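Long-range contacts in acylneuraminate lyase (Mycoplasma synoviae, PDB 4N4P), which belongs to the dihydrodipicolinate synthetase family of TIM-barrel proteins and is classed among the acylneuraminate lyases: residues I80-S85 and S107-Y112; A191-L196 and S210-N215; F18-K23 and A268-K273. All coordinates share one frame; numbering follows the deposited sequence.

Contact 1: residues I80-S85 and S107-Y112; sequences IAQIGS and SAITPY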
loop_
_atom_site.group_PDB
_atom_site.type_symbol
_atom_site.label_atom_id
_atom_site.label_comp_id
_atom_site.label_asym_id
_atom_site.label_seq_id
_atom_site.Cartn_x
_atom_site.Cartn_y
_atom_site.Cartn_z
ATOM N N ILE A 80 15.589 -28.458 -10.119
ATOM C CA ILE A 80 15.684 -27.061 -10.493
ATOM C C ILE A 80 16.521 -26.362 -9.443
ATOM O O ILE A 80 16.305 -26.562 -8.260
ATOM C CB ILE A 80 14.295 -26.380 -10.575
ATOM C CG1 ILE A 80 13.351 -27.171 -11.500
ATOM C CG2 ILE A 80 14.439 -24.950 -11.064
ATOM C CD1 ILE A 80 11.936 -26.618 -11.542
ATOM N N ALA A 81 17.498 -25.566 -9.880
ATOM C CA ALA A 81 18.344 -24.801 -8.962
ATOM C C ALA A 81 18.110 -23.311 -9.110
ATOM O O ALA A 81 18.255 -22.768 -10.198
ATOM C CB ALA A 81 19.850 -25.094 -9.242
ATOM N N GLN A 82 17.782 -22.648 -8.003
ATOM C CA GLN A 82 17.711 -21.180 -7.980
ATOM C C GLN A 82 19.145 -20.701 -7.786
ATOM O O GLN A 82 19.799 -21.125 -6.840
ATOM C CB GLN A 82 16.839 -20.719 -6.803
ATOM C CG GLN A 82 16.381 -19.261 -6.888
ATOM C CD GLN A 82 17.515 -18.274 -6.763
ATOM O OE1 GLN A 82 17.628 -17.355 -7.560
ATOM N NE2 GLN A 82 18.355 -18.445 -5.742
ATOM N N ILE A 83 19.653 -19.869 -8.701
ATOM C CA ILE A 83 21.090 -19.586 -8.736
ATOM C C ILE A 83 21.370 -18.090 -8.743
ATOM O O ILE A 83 22.521 -17.666 -8.859
ATOM C CB ILE A 83 21.751 -20.250 -9.974
ATOM C CG1 ILE A 83 21.102 -19.728 -11.258
ATOM C CG2 ILE A 83 21.661 -21.796 -9.865
ATOM C CD1 ILE A 83 22.080 -19.685 -12.424
ATOM N N GLY A 84 20.311 -17.303 -8.615
ATOM C CA GLY A 84 20.415 -15.861 -8.673
ATOM C C GLY A 84 20.903 -15.201 -7.396
ATOM O O GLY A 84 20.748 -15.737 -6.306
ATOM N N SER A 85 21.475 -14.015 -7.568
ATOM C CA SER A 85 21.899 -13.120 -6.481
ATOM C C SER A 85 22.368 -11.827 -7.141
ATOM O O SER A 85 22.300 -11.676 -8.369
ATOM C CB SER A 85 23.024 -13.727 -5.608
ATOM O OG SER A 85 24.291 -13.723 -6.276
ATOM N N SER A 107 16.646 -21.221 -12.059
ATOM C CA SER A 107 15.801 -20.058 -11.917
ATOM C C SER A 107 16.686 -18.984 -11.316
ATOM O O SER A 107 17.755 -19.287 -10.778
ATOM C CB SER A 107 14.593 -20.351 -11.003
ATOM O OG SER A 107 15.048 -20.514 -9.667
ATOM N N ALA A 108 16.241 -17.731 -11.383
ATOM C CA ALA A 108 16.991 -16.646 -10.746
ATOM C C ALA A 108 16.008 -15.628 -10.227
ATOM O O ALA A 108 15.173 -15.112 -10.980
ATOM C CB ALA A 108 17.950 -15.994 -11.724
ATOM N N ILE A 109 16.092 -15.344 -8.935
ATOM C CA ILE A 109 15.287 -14.281 -8.363
ATOM C C ILE A 109 15.519 -12.928 -9.058
ATOM O O ILE A 109 16.597 -12.662 -9.588
ATOM C CB ILE A 109 15.550 -14.144 -6.856
ATOM C CG1 ILE A 109 17.054 -13.934 -6.611
ATOM C CG2 ILE A 109 15.116 -15.423 -6.137
ATOM C CD1 ILE A 109 17.277 -13.022 -5.471
ATOM N N THR A 110 14.509 -12.072 -9.016
ATOM C CA THR A 110 14.641 -10.667 -9.374
ATOM C C THR A 110 15.775 -10.023 -8.561
ATOM O O THR A 110 15.846 -10.239 -7.354
ATOM C CB THR A 110 13.328 -9.917 -8.990
ATOM O OG1 THR A 110 12.190 -10.650 -9.472
ATOM C CG2 THR A 110 13.303 -8.509 -9.558
ATOM N N PRO A 111 16.629 -9.195 -9.207
ATOM C CA PRO A 111 17.604 -8.423 -8.432
ATOM C C PRO A 111 16.900 -7.703 -7.272
ATOM O O PRO A 111 15.866 -7.068 -7.460
ATOM C CB PRO A 111 18.152 -7.434 -9.455
ATOM C CG PRO A 111 18.056 -8.175 -10.773
ATOM C CD PRO A 111 16.712 -8.888 -10.653
ATOM N N TYR A 112 17.440 -7.849 -6.074
ATOM C CA TYR A 112 16.704 -7.450 -4.866
ATOM C C TYR A 112 17.391 -6.300 -4.130
ATOM O O TYR A 112 18.455 -5.832 -4.546
ATOM C CB TYR A 112 16.603 -8.628 -3.909
ATOM C CG TYR A 112 17.927 -9.273 -3.667
ATOM C CD1 TYR A 112 18.735 -8.923 -2.585
ATOM C CD2 TYR A 112 18.395 -10.217 -4.555
ATOM C CE1 TYR A 112 19.983 -9.528 -2.418
ATOM C CE2 TYR A 112 19.589 -10.821 -4.390
ATOM C CZ TYR A 112 20.383 -10.493 -3.346
ATOM O OH TYR A 112 21.575 -11.173 -3.289
#
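Gln82 is the side chain to follow here, for it bends across the Ser107-Ile109 backbone and ends on the amide of Ile109. Its CB starts beside Ser107, 3.4 Å from the hydroxyl OG, and CG stays at the same oxygen while approaching Ile109 CG2. The chain then turns sharply (chi2 -67°), which brings CD close to that methyl and puts OE1 2.9 Å from Ile109 N, with 160° at the hydrogen. Gly84 N reaches the same OE1 from the opposite face of the amide, again at 2.9 Å but more bent, so two backbone N-H groups grip one oxygen and fix the turn of the amide. The two strands, 78-82 and 105-108, are parallel neighbours in the TIM barrel, joined through helix 88-100 as a beta-alpha-beta unit. At this end of the ladder Ser107 N donates to Ala81 O, and Ser107 O takes the N-H of Ile83 at 2.9 Å. Beyond Ile83 the backbone pairing stops and the OE1 bonds carry on between the diverging loops. Ser107 OG, close against Gln82 CA, is hydrogen-bonded to Tyr46 OH. Gly84 CA lies 3.9 Å from Ala108 CB, the backbones running close together there. Farther out, Ser85 CA sits at the edge of the Tyr112 ring, whose other neighbours include Tyr113 of a second subunit, edge-to-face.

Contact 2: residues A191-L196 and S210-N215; sequences AWDEAL and STYNVN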
loop_
_atom_site.group_PDB
_atom_site.type_symbol
_atom_site.label_atom_id
_atom_site.label_comp_id
_atom_site.label_asym_id
_atom_site.label_seq_id
_atom_site.Cartn_x
_atom_site.Cartn_y
_atom_site.Cartn_z
ATOM N N ALA A 191 3.768 -21.041 -7.428
ATOM C CA ALA A 191 4.529 -21.040 -6.183
ATOM C C ALA A 191 3.778 -20.381 -5.026
ATOM O O ALA A 191 4.386 -19.849 -4.101
ATOM C CB ALA A 191 5.911 -20.414 -6.382
ATOM N N TRP A 192 2.458 -20.444 -5.046
ATOM C CA TRP A 192 1.688 -19.966 -3.894
ATOM C C TRP A 192 0.876 -21.133 -3.322
ATOM O O TRP A 192 -0.198 -21.457 -3.806
ATOM C CB TRP A 192 0.828 -18.742 -4.248
ATOM C CG TRP A 192 0.035 -18.199 -3.051
ATOM C CD1 TRP A 192 0.356 -18.306 -1.729
ATOM C CD2 TRP A 192 -1.197 -17.471 -3.107
ATOM N NE1 TRP A 192 -0.614 -17.679 -0.941
ATOM C CE2 TRP A 192 -1.564 -17.149 -1.767
ATOM C CE3 TRP A 192 -2.015 -17.040 -4.152
ATOM C CZ2 TRP A 192 -2.717 -16.429 -1.463
ATOM C CZ3 TRP A 192 -3.174 -16.332 -3.843
ATOM C CH2 TRP A 192 -3.511 -16.041 -2.511
ATOM N N ASP A 193 1.463 -21.784 -2.308
ATOM C CA ASP A 193 0.976 -23.052 -1.789
ATOM C C ASP A 193 -0.490 -22.969 -1.366
ATOM O O ASP A 193 -1.275 -23.911 -1.578
ATOM C CB ASP A 193 1.811 -23.488 -0.559
ATOM C CG ASP A 193 3.323 -23.514 -0.831
ATOM O OD1 ASP A 193 3.801 -22.655 -1.583
ATOM O OD2 ASP A 193 4.027 -24.384 -0.270
ATOM N N GLU A 194 -0.856 -21.844 -0.755
ATOM C CA GLU A 194 -2.233 -21.691 -0.262
ATOM C C GLU A 194 -3.291 -21.557 -1.369
ATOM O O GLU A 194 -4.489 -21.478 -1.099
ATOM C CB GLU A 194 -2.303 -20.490 0.668
ATOM C CG GLU A 194 -1.429 -20.655 1.893
ATOM C CD GLU A 194 -1.093 -19.319 2.567
ATOM O OE1 GLU A 194 -1.052 -18.265 1.872
ATOM O OE2 GLU A 194 -0.886 -19.332 3.806
ATOM N N ALA A 195 -2.849 -21.532 -2.614
ATOM C CA ALA A 195 -3.792 -21.352 -3.712
ATOM C C ALA A 195 -3.637 -22.425 -4.758
ATOM O O ALA A 195 -3.976 -22.214 -5.931
ATOM C CB ALA A 195 -3.617 -19.975 -4.329
ATOM N N LEU A 196 -3.128 -23.581 -4.328
ATOM C CA LEU A 196 -2.833 -24.690 -5.235
ATOM C C LEU A 196 -3.992 -24.983 -6.192
ATOM O O LEU A 196 -3.807 -25.043 -7.433
ATOM C CB LEU A 196 -2.467 -25.949 -4.419
ATOM C CG LEU A 196 -1.686 -27.033 -5.193
ATOM C CD1 LEU A 196 -0.967 -27.983 -4.223
ATOM C CD2 LEU A 196 -2.562 -27.860 -6.108
ATOM N N SER A 210 7.467 -24.249 -0.299
ATOM C CA SER A 210 8.119 -24.642 0.941
ATOM C C SER A 210 7.321 -25.744 1.644
ATOM O O SER A 210 7.897 -26.637 2.266
ATOM C CB SER A 210 8.200 -23.420 1.868
ATOM O OG SER A 210 6.891 -22.934 2.187
ATOM N N THR A 211 5.995 -25.663 1.572
ATOM C CA THR A 211 5.156 -26.540 2.415
ATOM C C THR A 211 5.119 -27.991 1.919
ATOM O O THR A 211 4.749 -28.896 2.668
ATOM C CB THR A 211 3.705 -26.000 2.594
ATOM O OG1 THR A 211 3.017 -26.069 1.344
ATOM C CG2 THR A 211 3.715 -24.551 3.101
ATOM N N TYR A 212 5.537 -28.221 0.677
ATOM C CA TYR A 212 5.535 -29.583 0.130
ATOM C C TYR A 212 6.714 -30.387 0.661
ATOM O O TYR A 212 6.777 -31.592 0.437
ATOM C CB TYR A 212 5.550 -29.598 -1.414
ATOM C CG TYR A 212 4.556 -28.630 -2.024
ATOM C CD1 TYR A 212 3.219 -28.606 -1.584
ATOM C CD2 TYR A 212 4.949 -27.730 -3.020
ATOM C CE1 TYR A 212 2.283 -27.698 -2.130
ATOM C CE2 TYR A 212 4.028 -26.813 -3.573
ATOM C CZ TYR A 212 2.704 -26.801 -3.108
ATOM O OH TYR A 212 1.799 -25.904 -3.642
ATOM N N ASN A 213 7.644 -29.725 1.355
ATOM C CA ASN A 213 8.743 -30.441 2.014
ATOM C C ASN A 213 8.240 -31.543 2.953
ATOM O O ASN A 213 8.890 -32.581 3.093
ATOM C CB ASN A 213 9.659 -29.492 2.820
ATOM C CG ASN A 213 10.692 -28.764 1.959
ATOM O OD1 ASN A 213 10.562 -27.550 1.668
ATOM N ND2 ASN A 213 11.745 -29.471 1.597
ATOM N N VAL A 214 7.112 -31.316 3.632
ATOM C CA VAL A 214 6.657 -32.275 4.635
ATOM C C VAL A 214 5.181 -32.679 4.456
ATOM O O VAL A 214 4.693 -33.584 5.143
ATOM C CB VAL A 214 6.930 -31.784 6.105
ATOM C CG1 VAL A 214 8.427 -31.530 6.304
ATOM C CG2 VAL A 214 6.107 -30.506 6.423
ATOM N N ASN A 215 4.489 -32.040 3.516
ATOM C CA ASN A 215 3.101 -32.391 3.257
ATOM C C ASN A 215 2.771 -32.575 1.789
ATOM O O ASN A 215 1.696 -32.149 1.320
ATOM C CB ASN A 215 2.120 -31.414 3.912
ATOM C CG ASN A 215 0.754 -32.023 4.106
ATOM O OD1 ASN A 215 0.558 -33.228 3.849
ATOM N ND2 ASN A 215 -0.204 -31.219 4.577
HETATM O O HOH W 1 6.226 -21.694 -0.734
#
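Asp193 and Thr211 meet head-on, and one carboxylate oxygen does most of the work. OD2 accepts from Thr211 OG1 at 2.5 Å, a very short bond that uses the anti lone pair, and also from Thr211 N at 3.0 Å, the latter almost in line with the C-O bond. With its OG1 lying between backbone N and carbonyl carbon (chi1 68°), Thr211 can offer hydroxyl and amide to the same oxygen. The other oxygen, OD1, accepts a hydrogen bond from a water 2.7 Å away, and that water in turn accepts from Ser210 N, whose own line to OD2 is too bent for a bond. Both segments follow strands of the TIM barrel, 187-190 and 206-209, so the carboxylate ties the loop before helix 196-201 to the start of helix 212-227. Beneath it the Tyr212 ring lies nearly parallel to the carboxylate, the planes 8° apart, with OD2 3.9 Å above the ring and displaced toward its rim. Leu196 CD1 approaches the same ring obliquely, 3.9 Å from Tyr212 CE1. Thr211 OG1 is also hydrogen-bonded to Tyr241 OH on helix 231-248, while Thr211 O receives Tyr244 OH from that helix.

Contact 3: residues F18-K23 and A268-K273; sequences FTKDGK and AGYTRK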
loop_
_atom_site.group_PDB
_atom_site.type_symbol
_atom_site.label_atom_id
_atom_site.label_comp_id
_atom_site.label_asym_id
_atom_site.label_seq_id
_atom_site.Cartn_x
_atom_site.Cartn_y
_atom_site.Cartn_z
ATOM N N PHE A 18 21.916 -27.040 8.034
ATOM C CA PHE A 18 23.121 -26.519 8.669
ATOM C C PHE A 18 23.242 -27.126 10.045
ATOM O O PHE A 18 22.243 -27.473 10.660
ATOM C CB PHE A 18 23.057 -24.998 8.842
ATOM C CG PHE A 18 22.810 -24.234 7.568
ATOM C CD1 PHE A 18 23.782 -24.161 6.573
ATOM C CD2 PHE A 18 21.609 -23.556 7.386
ATOM C CE1 PHE A 18 23.545 -23.434 5.406
ATOM C CE2 PHE A 18 21.368 -22.824 6.241
ATOM C CZ PHE A 18 22.330 -22.773 5.235
ATOM N N THR A 19 24.472 -27.245 10.535
ATOM C CA THR A 19 24.699 -27.693 11.911
ATOM C C THR A 19 24.249 -26.605 12.860
ATOM O O THR A 19 24.067 -25.462 12.455
ATOM C CB THR A 19 26.202 -28.003 12.168
ATOM O OG1 THR A 19 26.947 -26.799 12.067
ATOM C CG2 THR A 19 26.715 -28.997 11.123
ATOM N N LYS A 20 24.064 -26.956 14.131
ATOM C CA LYS A 20 23.680 -25.963 15.131
ATOM C C LYS A 20 24.586 -24.755 15.108
ATOM O O LYS A 20 24.124 -23.629 15.301
ATOM C CB LYS A 20 23.686 -26.555 16.533
ATOM C CG LYS A 20 22.536 -27.468 16.830
ATOM C CD LYS A 20 22.598 -27.921 18.291
ATOM C CE LYS A 20 21.484 -28.902 18.615
ATOM N NZ LYS A 20 20.415 -28.241 19.398
ATOM N N ASP A 21 25.871 -24.972 14.852
ATOM C CA ASP A 21 26.782 -23.845 14.864
ATOM C C ASP A 21 26.957 -23.186 13.502
ATOM O O ASP A 21 27.841 -22.357 13.327
ATOM C CB ASP A 21 28.125 -24.175 15.538
ATOM C CG ASP A 21 28.885 -25.287 14.852
ATOM O OD1 ASP A 21 28.591 -25.659 13.688
ATOM O OD2 ASP A 21 29.816 -25.809 15.504
ATOM N N GLY A 22 26.126 -23.581 12.535
ATOM C CA GLY A 22 26.038 -22.854 11.273
ATOM C C GLY A 22 26.874 -23.342 10.105
ATOM O O GLY A 22 26.970 -22.636 9.114
ATOM N N LYS A 23 27.515 -24.502 10.220
ATOM C CA LYS A 23 28.284 -25.046 9.097
ATOM C C LYS A 23 27.318 -25.729 8.136
ATOM O O LYS A 23 26.361 -26.346 8.586
ATOM C CB LYS A 23 29.296 -26.085 9.574
ATOM C CG LYS A 23 30.413 -25.540 10.486
ATOM C CD LYS A 23 31.513 -26.612 10.746
ATOM C CE LYS A 23 30.978 -27.875 11.445
ATOM N NZ LYS A 23 30.367 -27.566 12.780
ATOM N N ALA A 268 18.148 -33.021 9.117
ATOM C CA ALA A 268 17.902 -31.786 8.396
ATOM C C ALA A 268 18.556 -30.552 9.002
ATOM O O ALA A 268 18.557 -29.487 8.381
ATOM C CB ALA A 268 16.378 -31.552 8.247
ATOM N N GLY A 269 19.075 -30.679 10.224
ATOM C CA GLY A 269 19.831 -29.593 10.849
ATOM C C GLY A 269 19.000 -28.386 11.234
ATOM O O GLY A 269 17.818 -28.518 11.555
ATOM N N TYR A 270 19.646 -27.225 11.251
ATOM C CA TYR A 270 19.058 -25.980 11.754
ATOM C C TYR A 270 19.174 -24.855 10.745
ATOM O O TYR A 270 19.897 -24.958 9.745
ATOM C CB TYR A 270 19.705 -25.591 13.110
ATOM C CG TYR A 270 19.446 -26.672 14.150
ATOM C CD1 TYR A 270 18.378 -26.561 15.032
ATOM C CD2 TYR A 270 20.208 -27.848 14.181
ATOM C CE1 TYR A 270 18.093 -27.560 15.953
ATOM C CE2 TYR A 270 19.922 -28.866 15.097
ATOM C CZ TYR A 270 18.867 -28.704 15.978
ATOM O OH TYR A 270 18.582 -29.693 16.890
ATOM N N THR A 271 18.457 -23.772 11.011
ATOM C CA THR A 271 18.590 -22.552 10.234
ATOM C C THR A 271 19.850 -21.817 10.634
ATOM O O THR A 271 20.394 -22.065 11.699
ATOM C CB THR A 271 17.372 -21.622 10.426
ATOM O OG1 THR A 271 17.234 -21.255 11.812
ATOM C CG2 THR A 271 16.109 -22.352 9.971
ATOM N N ARG A 272 20.320 -20.950 9.748
ATOM C CA ARG A 272 21.404 -20.016 10.042
ATOM C C ARG A 272 20.883 -18.694 10.569
ATOM O O ARG A 272 19.743 -18.300 10.310
ATOM C CB ARG A 272 22.225 -19.743 8.792
ATOM C CG ARG A 272 23.388 -20.683 8.651
ATOM C CD ARG A 272 24.294 -20.311 7.467
ATOM N NE ARG A 272 25.397 -21.269 7.410
ATOM C CZ ARG A 272 26.166 -21.487 6.340
ATOM N NH1 ARG A 272 25.965 -20.811 5.224
ATOM N NH2 ARG A 272 27.144 -22.385 6.392
ATOM N N LYS A 273 21.738 -17.993 11.304
ATOM C CA LYS A 273 21.455 -16.612 11.697
ATOM C C LYS A 273 21.236 -15.747 10.462
ATOM O O LYS A 273 21.885 -15.960 9.442
ATOM C CB LYS A 273 22.633 -16.053 12.490
ATOM C CG LYS A 273 22.967 -16.859 13.743
ATOM C CD LYS A 273 24.263 -16.278 14.339
ATOM C CE LYS A 273 24.766 -17.114 15.497
ATOM N NZ LYS A 273 23.879 -16.931 16.666
HETATM O O HOH W 2 22.995 -22.912 12.028
#
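Arg272 lies flat over the ring of Phe18 and takes hold of the turn beyond it. Face contacts come first: the guanidinium and the ring are 17° from parallel, Phe18 CE1 stands 3.3 Å above the centre of the guanidinium, and Arg272 CG makes a CH-pi contact over the same ring. An extended run from CG to NE (chi2 -174°, chi3 180°) spreads the arginine along the aromatic face. A second CH-pi contact sets Lys20 CG over the Tyr270 ring, 3.8 Å from its centroid, the two side chains running side by side in the same direction.

Hydrogen bonds fix the ends. NE and NH2 of Arg272 both donate to Gly22 O, each at 2.7 Å, a side-on grip on one carbonyl that stays close to the guanidinium plane. Gly22 ends the type I turn starting at Thr19, at a positive phi that favours glycine. Between backbones, Tyr270 N meets Phe18 O at 2.7 Å in the carbonyl plane, while the return bond from Phe18 N is weak. A water donates to Thr19 O and to Thr271 O, bridging the segments.

Charge adds a further layer. Within the turn, Lys23 NZ forms a salt bridge with Asp21 OD1, which also accepts from Thr19 OG1. Arg272 NH1 forms a salt bridge with Asp61 and a hydrogen bond to Leu56 O, and Lys20 NZ forms a salt bridge with Asp280, its bond to Tyr270 OH being weak.

All this joins the loop between strand 9-12 and helix 26-39 to the one between helices 253-263 and 280-294, with Lys258 of helix 253-263 against Phe18 and Asp280 at the start of helix 280-294.

Overall arrangement
Contacts 1 and 2 are buried and belong to the barrel proper: each joins two segments at the C-terminal ends of strands, contact 1 on neighbours 78-82 and 105-108, contact 2 just past neighbours 187-190 and 206-209. Their centres are about 19 Å apart. Contact 3 is partly exposed, its centre about 20 Å from the centre of the chain, and brings an early loop to a late one, so contacts 1 and 2 both fall within the sequence it spans. Chemistry follows place. Contact 1 extends a parallel ladder through an amide, contact 2 centres on a carboxylate and a water, and contact 3 lays lysine and arginine methylenes over aromatic rings while a guanidinium holds a backbone carbonyl.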